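Local coordinates for protein threonine phosphate decarboxylase-like enzyme (Sulfurospirillum multivorans, PDB 6OUX) that decarboxylates L-serine O-phosphate to ethanolamine O-phosphate with the help of pyridoxal phosphate, supplying the linker precursor for norcobamide biosynthesis, at residues 354-357 with 358-361; 57-60 with 61-65. All coordinates share one frame; numbering follows the deposited sequence.

Contact 1 of 2, residues 354-357 with 358-361; sequences VRTM and ADKI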
# COMPACT_ATOMS: atom_id res chain seq x y z
N VAL A 354 -25.96 5.03 5.29
CA VAL A 354 -25.87 5.40 3.87
C VAL A 354 -25.10 6.72 3.77
O VAL A 354 -24.83 7.36 4.80
CB VAL A 354 -27.25 5.48 3.15
CG1 VAL A 354 -28.02 4.20 3.34
CG2 VAL A 354 -28.10 6.69 3.58
N ARG A 355 -24.68 7.10 2.57
CA ARG A 355 -23.70 8.17 2.35
C ARG A 355 -24.45 9.41 1.86
O ARG A 355 -25.20 9.38 0.85
CB ARG A 355 -22.57 7.67 1.38
CG ARG A 355 -21.40 8.61 1.00
CD ARG A 355 -20.78 9.11 2.28
NE ARG A 355 -19.50 9.81 2.16
CZ ARG A 355 -19.33 11.07 1.77
NH1 ARG A 355 -20.35 11.80 1.30
NH2 ARG A 355 -18.10 11.60 1.80
N THR A 356 -24.30 10.50 2.59
CA THR A 356 -24.81 11.78 2.06
C THR A 356 -24.12 12.23 0.76
O THR A 356 -22.90 12.00 0.54
CB THR A 356 -24.67 12.92 3.08
OG1 THR A 356 -25.36 14.06 2.57
CG2 THR A 356 -23.23 13.32 3.35
N MET A 357 -24.89 12.94 -0.08
CA MET A 357 -24.27 13.66 -1.23
C MET A 357 -24.06 15.15 -1.02
O MET A 357 -23.45 15.83 -1.88
CB MET A 357 -25.07 13.44 -2.49
CG MET A 357 -25.01 11.96 -2.85
SD MET A 357 -23.62 11.24 -3.75
CE MET A 357 -22.53 10.66 -2.53
N ALA A 358 -24.35 15.62 0.20
CA ALA A 358 -24.24 17.06 0.56
C ALA A 358 -22.84 17.63 0.31
O ALA A 358 -22.70 18.79 -0.03
CB ALA A 358 -24.64 17.26 2.03
N ASP A 359 -21.80 16.83 0.44
CA ASP A 359 -20.44 17.34 0.26
C ASP A 359 -19.87 17.15 -1.15
O ASP A 359 -18.66 17.26 -1.34
CB ASP A 359 -19.51 16.66 1.26
CG ASP A 359 -19.43 15.12 1.08
OD1 ASP A 359 -20.31 14.51 0.42
OD2 ASP A 359 -18.48 14.53 1.63
N LYS A 360 -20.69 16.77 -2.11
CA LYS A 360 -20.20 16.47 -3.45
C LYS A 360 -20.69 17.53 -4.33
O LYS A 360 -21.89 17.63 -4.53
CB LYS A 360 -20.69 15.10 -3.92
CG LYS A 360 -20.11 13.94 -3.10
CD LYS A 360 -18.59 14.03 -2.95
CE LYS A 360 -18.09 12.92 -2.02
NZ LYS A 360 -16.60 12.96 -1.98
N ILE A 361 -19.77 18.34 -4.88
CA ILE A 361 -20.17 19.54 -5.63
C ILE A 361 -20.74 19.09 -6.95
O ILE A 361 -20.25 18.17 -7.56
CB ILE A 361 -19.04 20.59 -5.80
CG1 ILE A 361 -18.55 21.10 -4.43
CG2 ILE A 361 -19.51 21.78 -6.67
CD1 ILE A 361 -19.63 21.45 -3.40
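The two terminal nitrogens of R355 pair with the two carboxylate oxygens of D359 in a salt bridge. NH1 of R355 reaches OD1 of D359 at 2.8 Å in a nearly straight bond (168°), with OD1 lying in the guanidinium plane, while NH2 of R355 meets the syn lone pair of D359 OD2 at 3.0 Å. The two planes are 34° apart, so the pairing is bidentate but twisted. NH1 of R355 also makes a bent bond to T356 O, 2.7 Å, which ties the guanidinium to its own strand. A leucine in place of R355 would probably leave the D359 carboxylate without its cationic mate and T356 O without the NH1 donor. Here strand 352-356 of the five-stranded mixed sheet leaves through a type I beta turn, M357 to K360, closed by K360 N to M357 O at 2.9 Å. The turn, with chi1 of D359 near 62°, swings the carboxylate back to the guanidinium; R355 probably also binds O-phospho-L-serine. Further out, A358 N donates to T356 OG1 at 3.0 Å, and CE of M357 packs on CG of K360 at 4.1 Å. The K360 ammonium is bonded to F131 O and A24 O; R355 NH2 also reaches G25 O.

Contact 2 of 2, residues 57-60 with 61-65; sequences ELVL and DYIDR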
# COMPACT_ATOMS: atom_id res chain seq x y z
N GLU A 57 -17.96 -12.99 -0.13
CA GLU A 57 -18.20 -14.30 0.52
C GLU A 57 -17.45 -15.37 -0.22
O GLU A 57 -16.80 -16.18 0.41
CB GLU A 57 -19.71 -14.69 0.60
CG GLU A 57 -20.59 -13.71 1.36
CD GLU A 57 -21.92 -14.24 1.87
OE1 GLU A 57 -22.34 -15.38 1.51
OE2 GLU A 57 -22.59 -13.48 2.62
N LEU A 58 -17.46 -15.33 -1.57
CA LEU A 58 -16.69 -16.27 -2.38
C LEU A 58 -15.20 -16.23 -2.09
O LEU A 58 -14.59 -17.26 -1.84
CB LEU A 58 -16.91 -16.05 -3.87
CG LEU A 58 -16.24 -17.03 -4.86
CD1 LEU A 58 -16.92 -18.36 -4.72
CD2 LEU A 58 -16.39 -16.49 -6.29
N VAL A 59 -14.62 -15.03 -2.13
CA VAL A 59 -13.20 -14.85 -1.81
C VAL A 59 -12.87 -15.29 -0.40
O VAL A 59 -11.87 -15.95 -0.22
CB VAL A 59 -12.75 -13.41 -2.08
CG1 VAL A 59 -11.25 -13.25 -1.77
CG2 VAL A 59 -12.92 -13.07 -3.55
N LEU A 60 -13.67 -14.91 0.61
CA LEU A 60 -13.41 -15.35 2.00
C LEU A 60 -13.43 -16.88 2.13
O LEU A 60 -12.65 -17.48 2.90
CB LEU A 60 -14.40 -14.75 2.98
CG LEU A 60 -14.21 -13.23 3.20
CD1 LEU A 60 -15.44 -12.68 3.87
CD2 LEU A 60 -12.92 -13.02 4.02
N ASP A 61 -14.27 -17.52 1.33
CA ASP A 61 -14.41 -18.96 1.37
C ASP A 61 -13.17 -19.60 0.81
O ASP A 61 -12.72 -20.57 1.38
CB ASP A 61 -15.66 -19.41 0.59
CG ASP A 61 -15.87 -20.87 0.65
OD1 ASP A 61 -16.12 -21.41 1.76
OD2 ASP A 61 -15.73 -21.47 -0.39
N TYR A 62 -12.59 -19.08 -0.29
CA TYR A 62 -11.33 -19.54 -0.77
C TYR A 62 -10.18 -19.32 0.24
O TYR A 62 -9.31 -20.20 0.42
CB TYR A 62 -10.95 -18.91 -2.12
CG TYR A 62 -11.54 -19.56 -3.33
CD1 TYR A 62 -12.77 -19.18 -3.86
CD2 TYR A 62 -10.84 -20.51 -4.00
CE1 TYR A 62 -13.27 -19.76 -5.00
CE2 TYR A 62 -11.32 -21.10 -5.13
CZ TYR A 62 -12.54 -20.73 -5.61
OH TYR A 62 -12.93 -21.33 -6.73
N ILE A 63 -10.21 -18.18 0.92
CA ILE A 63 -9.23 -17.91 1.96
C ILE A 63 -9.35 -18.97 3.11
O ILE A 63 -8.36 -19.54 3.52
CB ILE A 63 -9.35 -16.49 2.45
CG1 ILE A 63 -8.95 -15.54 1.33
CG2 ILE A 63 -8.45 -16.28 3.67
CD1 ILE A 63 -9.13 -14.07 1.67
N ASP A 64 -10.56 -19.19 3.59
CA ASP A 64 -10.78 -20.10 4.66
C ASP A 64 -10.28 -21.46 4.27
O ASP A 64 -9.56 -22.09 5.05
CB ASP A 64 -12.27 -20.17 4.98
CG ASP A 64 -12.59 -21.04 6.18
OD1 ASP A 64 -11.72 -21.27 7.02
OD2 ASP A 64 -13.74 -21.51 6.29
N ARG A 65 -10.68 -21.92 3.08
CA ARG A 65 -10.40 -23.28 2.64
C ARG A 65 -8.93 -23.45 2.28
O ARG A 65 -8.34 -24.47 2.61
CB ARG A 65 -11.32 -23.76 1.50
CG ARG A 65 -12.82 -23.96 1.89
CD ARG A 65 -13.88 -23.88 0.71
NE ARG A 65 -13.13 -24.34 -0.38
CZ ARG A 65 -12.76 -23.76 -1.49
NH1 ARG A 65 -11.90 -24.45 -2.13
NH2 ARG A 65 -13.28 -22.67 -2.04
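L58 runs alongside Y62, one helical turn apart: with CG of L58 opposite its backbone N (chi1 -176°), the leucine branch is carried along the helix until its CD1 comes to 3.9 Å from CE1 of Y62. The backbone carbonyl of L58 accepts the backbone N-H of Y62 at 3.1 Å and lies at the edge of the Y62 ring, in its plane. A second, weak bond reaches the same L58 O from D61 N, at an angle of only 122°; the main acceptor for D61 N is E57 O, 3.0 Å away. The ladder continues from I63 N to V59 O and from D64 N to L60 O, the latter at 2.8 Å, so every carbonyl from E57 to L60 accepts an N-H four residues on. This i to i+4 pattern is that of a regular alpha-helix, here the middle of helix 53-68, which packs against helices 277-286 and 289-314. On the side facing them, Y62 meets F291 edge-to-face, and L58 touches F291 and R294. V59 and I63 make a second apolar pair, CG1 of V59 standing 4.1 Å from CD1 of I63; V59 also rests on F286, and I63 on Y73 of the second subunit. Among the charged side chains, D61 forms a salt bridge with R65 one turn on: NH2 of R65 donates to OD2 of D61 at 3.2 Å in a nearly straight bond (170°). OD2 lies at the edge of the guanidinium, in its plane, but the nitrogen approaches from above the carboxylate plane. That same NH2 of R65 sits 3.7 Å above the plane of the Y62 ring, over its centre, placing the cationic group against the aromatic face as well as the aspartate.

The two contacts lie on opposite sides of the chain's centre, their own centres 33 Å apart and their nearest atoms about 19 Å apart, so neither touches the other. Contact 2 comes earlier in the sequence, and both belong to the aminotransferase class I and II fold of the enzyme. Only contact 1 lies at the probable substrate site: it contains R355, and the side chain of M357 stands about 4 Å from that of R369 and about 7 Å from that of N181, which probably also bind O-phospho-L-serine. Contact 2 is away from these residues; it joins helix 53-68 to neighbouring helices and reaches the second subunit, whereas no other chain touches contact 1.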